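Local coordinates for protein CurM Sulfotransferase (Moorea producta, PDB 4GBM) that probably transfers a sulfo group from the cofactor PAPS to a polyketide intermediate during curacin biosynthesis, at residues T46-M51 with I160-H165; K226-V231 with N276-S281. The protein carries 2 engineered substitutions. All coordinates share one frame; numbering follows the deposited sequence. Where two conformers were deposited one is given.

Interaction 1 of 2, residues T46-M51 with I160-H165; sequences TLLRVM and IYLVRH. With A3P (adenosine-3'-5'-diphosphate), chain G.
Leu-48 carries the apolar contact, meeting both Ile-160 and Leu-162 with a single methyl group. Its CD2 lies 4.1 Å from CG2 of Ile-160 and 4.3 Å from CD2 of Leu-162. The two strand residues, two positions apart on the same face of strand 158-163, both point toward helix 45-53, so the leucine fits against alternate side chains of the strand. Its CG stands opposite the backbone N (chi1 -179°), which swings CD2 toward the strand. Ile-219 of the edge strand 216-220 and Leu-224 of the next helix continue this buried layer.

Polar contacts lie at the cofactor product A3P. Thr-46 grips one oxygen of the 5'-phosphate twice: its backbone N donates to O6P at 2.9 Å (159°), and its OG1 donates to the same O6P at 2.8 Å. From the strand's end, the extended Arg-164 sends NH1 to the ribose O2' at 3.0 Å, the hydroxyl lying at the guanidinium edge near its plane.

Leu-47 lays both methyls over one face of the adenine, CD2 being 3.8 Å from the A3P atom C2. With an alanine here, the two methyls over this face would be gone and the base would probably be less firmly placed.

A phosphate held at the start of a helix packed on a parallel sheet of order 2-3-1-4-5 is typical of the P-loop architecture of sulfotransferases.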
loop_
_atom_site.group_PDB
_atom_site.type_symbol
_atom_site.label_atom_id
_atom_site.label_comp_id
_atom_site.label_asym_id
_atom_site.label_seq_id
_atom_site.Cartn_x
_atom_site.Cartn_y
_atom_site.Cartn_z
ATOM N N THR A 46 -1.057 5.383 1.418
ATOM C CA THR A 46 -0.382 5.744 2.669
ATOM C C THR A 46 -1.384 6.338 3.651
ATOM O O THR A 46 -1.421 5.950 4.826
ATOM C CB THR A 46 0.811 6.690 2.430
ATOM O OG1 THR A 46 1.717 6.078 1.510
ATOM C CG2 THR A 46 1.542 6.988 3.747
ATOM N N LEU A 47 -2.208 7.268 3.173
ATOM C CA LEU A 47 -3.284 7.797 4.016
ATOM C C LEU A 47 -4.114 6.666 4.635
ATOM O O LEU A 47 -4.320 6.640 5.848
ATOM C CB LEU A 47 -4.183 8.735 3.217
ATOM C CG LEU A 47 -5.442 9.222 3.943
ATOM C CD1 LEU A 47 -5.098 10.140 5.122
ATOM C CD2 LEU A 47 -6.331 9.944 2.940
ATOM N N LEU A 48 -4.564 5.729 3.808
ATOM C CA LEU A 48 -5.356 4.615 4.321
ATOM C C LEU A 48 -4.595 3.767 5.347
ATOM O O LEU A 48 -5.135 3.440 6.414
ATOM C CB LEU A 48 -5.889 3.752 3.172
ATOM C CG LEU A 48 -6.750 2.566 3.622
ATOM C CD1 LEU A 48 -7.991 3.009 4.413
ATOM C CD2 LEU A 48 -7.156 1.736 2.405
ATOM N N ARG A 49 -3.342 3.426 5.049
ATOM C CA ARG A 49 -2.592 2.590 5.994
ATOM C C ARG A 49 -2.364 3.315 7.317
ATOM O O ARG A 49 -2.391 2.696 8.377
ATOM C CB ARG A 49 -1.300 2.028 5.373
ATOM C CG ARG A 49 -0.056 2.903 5.461
ATOM C CD ARG A 49 0.769 2.630 6.728
ATOM N NE ARG A 49 1.890 3.565 6.795
ATOM C CZ ARG A 49 2.423 4.034 7.918
ATOM N NH1 ARG A 49 3.421 4.911 7.846
ATOM N NH2 ARG A 49 1.962 3.648 9.111
ATOM N N VAL A 50 -2.204 4.635 7.253
ATOM C CA VAL A 50 -2.010 5.451 8.460
ATOM C C VAL A 50 -3.304 5.552 9.279
ATOM O O VAL A 50 -3.266 5.480 10.504
ATOM C CB VAL A 50 -1.415 6.846 8.127
ATOM C CG1 VAL A 50 -1.381 7.746 9.363
ATOM C CG2 VAL A 50 0.004 6.689 7.563
ATOM N N MET A 51 -4.442 5.705 8.604
ATOM C CA MET A 51 -5.737 5.635 9.291
ATOM C C MET A 51 -5.862 4.328 10.063
ATOM O O MET A 51 -6.196 4.328 11.249
ATOM C CB MET A 51 -6.891 5.762 8.307
ATOM C CG MET A 51 -7.028 7.149 7.722
ATOM S SD MET A 51 -8.075 7.076 6.256
ATOM C CE MET A 51 -8.543 8.762 6.048
ATOM N N ILE A 160 -8.045 -5.377 0.562
ATOM C CA ILE A 160 -8.664 -4.079 0.345
ATOM C C ILE A 160 -8.147 -3.546 -0.984
ATOM O O ILE A 160 -6.945 -3.307 -1.130
ATOM C CB ILE A 160 -8.296 -3.093 1.467
ATOM C CG1 ILE A 160 -8.714 -3.636 2.836
ATOM C CG2 ILE A 160 -8.926 -1.715 1.206
ATOM C CD1 ILE A 160 -8.072 -2.865 4.000
ATOM N N TYR A 161 -9.056 -3.355 -1.943
ATOM C CA TYR A 161 -8.700 -2.855 -3.264
ATOM C C TYR A 161 -9.022 -1.375 -3.304
ATOM O O TYR A 161 -10.193 -0.986 -3.352
ATOM C CB TYR A 161 -9.467 -3.639 -4.340
ATOM C CG TYR A 161 -9.269 -3.193 -5.780
ATOM C CD1 TYR A 161 -8.119 -2.503 -6.192
ATOM C CD2 TYR A 161 -10.229 -3.499 -6.740
ATOM C CE1 TYR A 161 -7.958 -2.114 -7.524
ATOM C CE2 TYR A 161 -10.080 -3.121 -8.070
ATOM C CZ TYR A 161 -8.941 -2.436 -8.456
ATOM O OH TYR A 161 -8.818 -2.055 -9.761
ATOM N N LEU A 162 -7.969 -0.564 -3.235
ATOM C CA LEU A 162 -8.086 0.893 -3.235
ATOM C C LEU A 162 -7.880 1.418 -4.652
ATOM O O LEU A 162 -6.861 1.128 -5.281
ATOM C CB LEU A 162 -7.057 1.493 -2.271
ATOM C CG LEU A 162 -6.948 3.017 -2.200
ATOM C CD1 LEU A 162 -8.241 3.678 -1.702
ATOM C CD2 LEU A 162 -5.773 3.392 -1.313
ATOM N N VAL A 163 -8.866 2.165 -5.145
ATOM C CA VAL A 163 -8.838 2.723 -6.499
ATOM C C VAL A 163 -8.959 4.246 -6.474
ATOM O O VAL A 163 -9.595 4.809 -5.583
ATOM C CB VAL A 163 -9.944 2.120 -7.421
ATOM C CG1 VAL A 163 -9.749 0.631 -7.614
ATOM C CG2 VAL A 163 -11.344 2.398 -6.891
ATOM N N ARG A 164 -8.323 4.900 -7.444
ATOM C CA ARG A 164 -8.446 6.346 -7.621
ATOM C C ARG A 164 -8.605 6.649 -9.108
ATOM O O ARG A 164 -8.126 5.894 -9.949
ATOM C CB ARG A 164 -7.230 7.069 -7.027
ATOM C CG ARG A 164 -7.381 8.589 -7.027
ATOM C CD ARG A 164 -6.220 9.254 -6.344
ATOM N NE ARG A 164 -6.455 10.691 -6.231
ATOM C CZ ARG A 164 -5.552 11.554 -5.782
ATOM N NH1 ARG A 164 -4.340 11.126 -5.452
ATOM N NH2 ARG A 164 -5.854 12.843 -5.679
ATOM N N HIS A 165 -9.287 7.750 -9.423
ATOM C CA HIS A 165 -9.520 8.142 -10.802
ATOM C C HIS A 165 -8.196 8.196 -11.568
ATOM O O HIS A 165 -7.208 8.734 -11.059
ATOM C CB HIS A 165 -10.190 9.515 -10.842
ATOM C CG HIS A 165 -10.793 9.854 -12.169
ATOM N ND1 HIS A 165 -10.037 10.216 -13.267
ATOM C CD2 HIS A 165 -12.085 9.900 -12.568
ATOM C CE1 HIS A 165 -10.840 10.452 -14.290
ATOM N NE2 HIS A 165 -12.087 10.272 -13.891
HETATM P P1 A3P G . -0.175 13.821 -4.327
HETATM O O1P A3P G . 0.886 13.654 -5.386
HETATM O O2P A3P G . 0.351 14.395 -3.036
HETATM O O3P A3P G . -1.427 14.471 -4.845
HETATM P P2 A3P G . 0.034 6.937 -2.183
HETATM O O4P A3P G . -0.748 5.755 -2.663
HETATM O O5P A3P G . 1.316 7.209 -2.918
HETATM O O6P A3P G . 0.182 6.974 -0.686
HETATM O "O5'" A3P G . -0.885 8.212 -2.567
HETATM C "C5'" A3P G . -0.336 9.528 -2.455
HETATM C "C4'" A3P G . -1.487 10.489 -2.630
HETATM O "O4'" A3P G . -2.326 10.417 -1.472
HETATM C "C3'" A3P G . -1.038 11.936 -2.672
HETATM O "O3'" A3P G . -0.594 12.286 -3.992
HETATM C "C2'" A3P G . -2.310 12.651 -2.230
HETATM O "O2'" A3P G . -3.153 12.937 -3.350
HETATM C "C1'" A3P G . -3.023 11.648 -1.329
HETATM N N9 A3P G . -2.949 12.085 0.089
HETATM C C8 A3P G . -1.872 12.080 0.901
HETATM N N7 A3P G . -2.176 12.584 2.127
HETATM C C5 A3P G . -3.482 12.922 2.092
HETATM C C6 A3P G . -4.465 13.506 3.035
HETATM N N6 A3P G . -4.088 13.825 4.298
HETATM N N1 A3P G . -5.735 13.693 2.585
HETATM C C2 A3P G . -6.120 13.361 1.332
HETATM N N3 A3P G . -5.276 12.820 0.428
HETATM C C4 A3P G . -3.986 12.585 0.759
#

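Interaction 2 of 2, residues K226-V231 with N276-S281; sequences KKPQQV and NTIDES. With ZN (zinc ion), chain D; A3P (adenosine-3'-5'-diphosphate), chain G.
Pro-228 and Ile-278 form the close-packed part of this contact: CD1 of Ile-278 comes to 4.0 Å from CB of Pro-228, with the ring's CG next along. The two side chains run past each other in opposite directions, so a terminal methyl lies alongside the proline ring where helix 228-239 begins. Val-225 and Pro-250 also touch Ile-278, while Leu-248 touches Pro-228, extending the apolar patch beyond the pair.

On either side of Ile-278 the backbone reads the base of A3P. The carbonyl O of Thr-277 accepts from the adenine N6 at 2.9 Å, and the Asp-279 N donates to the ring N1, also at 2.9 Å and nearly straight (168°). This is recognition of the Watson-Crick edge of adenine by a loop, and it depends on the local backbone course rather than on side chains. Asp-279 then closes an Asx turn, its OD1 accepting from the Ser-281 N at 3.0 Å, on the anti side and 29° out of the carboxylate plane. With CG opposite the backbone N (chi1 -173°), the other oxygen, OD2, reaches a zinc ion at 2.0 Å, a site shared with His-275. One carboxylate thus fixes the turn and binds the metal.

The exposed flank is looser. Lys-226 and Glu-280 cross with only CG of the lysine and OE1 of the glutamate near each other, at 4.2 Å. Their charged ends stay apart: NZ of Lys-226 lies 5.5 Å from OE1 of Glu-280, and the lysine's salt bridge is with Asp-284. Bent at chi2, the glutamate accepts at OE2 from the Ser-281 OG at 3.1 Å.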
loop_
_atom_site.group_PDB
_atom_site.type_symbol
_atom_site.label_atom_id
_atom_site.label_comp_id
_atom_site.label_asym_id
_atom_site.label_seq_id
_atom_site.Cartn_x
_atom_site.Cartn_y
_atom_site.Cartn_z
ATOM N N LYS A 226 -13.835 12.099 0.994
ATOM C CA LYS A 226 -15.088 12.871 1.114
ATOM C C LYS A 226 -16.024 12.371 2.216
ATOM O O LYS A 226 -16.735 13.174 2.843
ATOM C CB LYS A 226 -15.849 12.894 -0.209
ATOM C CG LYS A 226 -15.225 13.779 -1.277
ATOM C CD LYS A 226 -16.015 13.657 -2.569
ATOM C CE LYS A 226 -15.997 14.936 -3.363
ATOM N NZ LYS A 226 -16.979 14.852 -4.483
ATOM N N LYS A 227 -16.044 11.053 2.413
ATOM C CA LYS A 227 -16.918 10.411 3.403
ATOM C C LYS A 227 -16.135 9.368 4.217
ATOM O O LYS A 227 -16.498 8.184 4.227
ATOM C CB LYS A 227 -18.103 9.736 2.703
ATOM C CG LYS A 227 -19.022 10.673 1.921
ATOM C CD LYS A 227 -20.224 9.919 1.352
ATOM C CE LYS A 227 -19.807 8.856 0.335
ATOM N NZ LYS A 227 -20.962 8.014 -0.098
ATOM N N PRO A 228 -15.059 9.795 4.906
ATOM C CA PRO A 228 -14.236 8.812 5.616
ATOM C C PRO A 228 -14.999 8.003 6.668
ATOM O O PRO A 228 -14.721 6.818 6.821
ATOM C CB PRO A 228 -13.120 9.658 6.256
ATOM C CG PRO A 228 -13.666 11.057 6.280
ATOM C CD PRO A 228 -14.549 11.171 5.076
ATOM N N GLN A 229 -15.958 8.615 7.363
ATOM C CA GLN A 229 -16.739 7.886 8.370
ATOM C C GLN A 229 -17.457 6.678 7.764
ATOM O O GLN A 229 -17.351 5.564 8.278
ATOM C CB GLN A 229 -17.756 8.801 9.056
ATOM C CG GLN A 229 -18.615 8.066 10.077
ATOM C CD GLN A 229 -19.922 8.775 10.389
ATOM O OE1 GLN A 229 -20.099 9.956 10.080
ATOM N NE2 GLN A 229 -20.848 8.054 11.012
ATOM N N GLN A 230 -18.174 6.912 6.667
ATOM C CA GLN A 230 -18.925 5.852 5.990
ATOM C C GLN A 230 -17.992 4.782 5.426
ATOM O O GLN A 230 -18.235 3.586 5.598
ATOM C CB GLN A 230 -19.807 6.438 4.878
ATOM C CG GLN A 230 -20.568 5.408 4.048
ATOM C CD GLN A 230 -21.308 6.032 2.878
ATOM O OE1 GLN A 230 -20.837 5.988 1.743
ATOM N NE2 GLN A 230 -22.463 6.622 3.150
ATOM N N VAL A 231 -16.918 5.211 4.763
ATOM C CA VAL A 231 -15.973 4.268 4.172
ATOM C C VAL A 231 -15.329 3.397 5.243
ATOM O O VAL A 231 -15.265 2.173 5.099
ATOM C CB VAL A 231 -14.897 4.994 3.331
ATOM C CG1 VAL A 231 -13.760 4.049 2.942
ATOM C CG2 VAL A 231 -15.543 5.622 2.106
ATOM N N ASN A 276 -2.671 18.205 6.985
ATOM C CA ASN A 276 -2.874 18.067 8.428
ATOM C C ASN A 276 -4.259 17.548 8.800
ATOM O O ASN A 276 -4.631 17.532 9.979
ATOM C CB ASN A 276 -2.543 19.378 9.167
ATOM C CG ASN A 276 -3.517 20.494 8.854
ATOM O OD1 ASN A 276 -4.434 20.325 8.051
ATOM N ND2 ASN A 276 -3.317 21.649 9.488
ATOM N N THR A 277 -5.003 17.111 7.783
ATOM C CA THR A 277 -6.312 16.502 7.962
ATOM C C THR A 277 -6.577 15.573 6.784
ATOM O O THR A 277 -5.796 15.544 5.833
ATOM C CB THR A 277 -7.430 17.578 8.079
ATOM O OG1 THR A 277 -8.653 16.959 8.503
ATOM C CG2 THR A 277 -7.638 18.316 6.754
ATOM N N ILE A 278 -7.676 14.826 6.847
ATOM C CA ILE A 278 -8.143 14.071 5.674
ATOM C C ILE A 278 -8.676 15.119 4.700
ATOM O O ILE A 278 -9.719 15.736 4.947
ATOM C CB ILE A 278 -9.239 13.066 6.050
ATOM C CG1 ILE A 278 -8.716 12.079 7.101
ATOM C CG2 ILE A 278 -9.734 12.332 4.792
ATOM C CD1 ILE A 278 -9.810 11.267 7.811
ATOM N N ASP A 279 -7.941 15.345 3.615
ATOM C CA ASP A 279 -8.190 16.513 2.770
ATOM C C ASP A 279 -9.106 16.150 1.605
ATOM O O ASP A 279 -8.673 15.563 0.610
ATOM C CB ASP A 279 -6.867 17.117 2.278
ATOM C CG ASP A 279 -7.059 18.431 1.545
ATOM O OD1 ASP A 279 -8.200 18.720 1.125
ATOM O OD2 ASP A 279 -6.069 19.183 1.402
ATOM N N GLU A 280 -10.381 16.511 1.748
ATOM C CA GLU A 280 -11.403 16.138 0.767
ATOM C C GLU A 280 -11.184 16.782 -0.600
ATOM O O GLU A 280 -11.686 16.280 -1.603
ATOM C CB GLU A 280 -12.809 16.478 1.291
ATOM C CG GLU A 280 -13.130 17.975 1.351
ATOM C CD GLU A 280 -13.680 18.525 0.030
ATOM O OE1 GLU A 280 -14.535 17.856 -0.600
ATOM O OE2 GLU A 280 -13.259 19.633 -0.376
ATOM N N SER A 281 -10.441 17.889 -0.635
ATOM C CA SER A 281 -10.296 18.675 -1.863
ATOM C C SER A 281 -9.543 17.937 -2.949
ATOM O O SER A 281 -9.621 18.313 -4.122
ATOM C CB SER A 281 -9.604 20.009 -1.578
ATOM O OG SER A 281 -10.315 20.713 -0.585
HETATM ZN ZN ZN D . -4.392 19.424 2.477
HETATM P P1 A3P G . -0.175 13.821 -4.327
HETATM O O1P A3P G . 0.886 13.654 -5.386
HETATM O O2P A3P G . 0.351 14.395 -3.036
HETATM O O3P A3P G . -1.427 14.471 -4.845
HETATM P P2 A3P G . 0.034 6.937 -2.183
HETATM O O4P A3P G . -0.748 5.755 -2.663
HETATM O O5P A3P G . 1.316 7.209 -2.918
HETATM O O6P A3P G . 0.182 6.974 -0.686
HETATM O "O5'" A3P G . -0.885 8.212 -2.567
HETATM C "C5'" A3P G . -0.336 9.528 -2.455
HETATM C "C4'" A3P G . -1.487 10.489 -2.630
HETATM O "O4'" A3P G . -2.326 10.417 -1.472
HETATM C "C3'" A3P G . -1.038 11.936 -2.672
HETATM O "O3'" A3P G . -0.594 12.286 -3.992
HETATM C "C2'" A3P G . -2.310 12.651 -2.230
HETATM O "O2'" A3P G . -3.153 12.937 -3.350
HETATM C "C1'" A3P G . -3.023 11.648 -1.329
HETATM N N9 A3P G . -2.949 12.085 0.089
HETATM C C8 A3P G . -1.872 12.080 0.901
HETATM N N7 A3P G . -2.176 12.584 2.127
HETATM C C5 A3P G . -3.482 12.922 2.092
HETATM C C6 A3P G . -4.465 13.506 3.035
HETATM N N6 A3P G . -4.088 13.825 4.298
HETATM N N1 A3P G . -5.735 13.693 2.585
HETATM C C2 A3P G . -6.120 13.361 1.332
HETATM N N3 A3P G . -5.276 12.820 0.428
HETATM C C4 A3P G . -3.986 12.585 0.759
#

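How the interactions relate
Interaction 1 is a core contact and interaction 2 a surface one, their centres about 12 Å apart. The first joins a helix to an inner strand of the parallel sheet; the second joins a helix start to a loop, with no strand involved. Both serve the same ligand but different parts of it: 46-51 with 160-165 addresses phosphate, ribose and one base face, whereas 276-281 addresses the base edge through backbone groups. The two also touch directly, CE of Met-51 lying 3.3 Å from CD1 of Ile-278, so a different side of helix 45-53 meets the loop. Across the first contact the touching side chains are all apolar, whereas the second adds a loose lysine-glutamate pair and a zinc-binding aspartate.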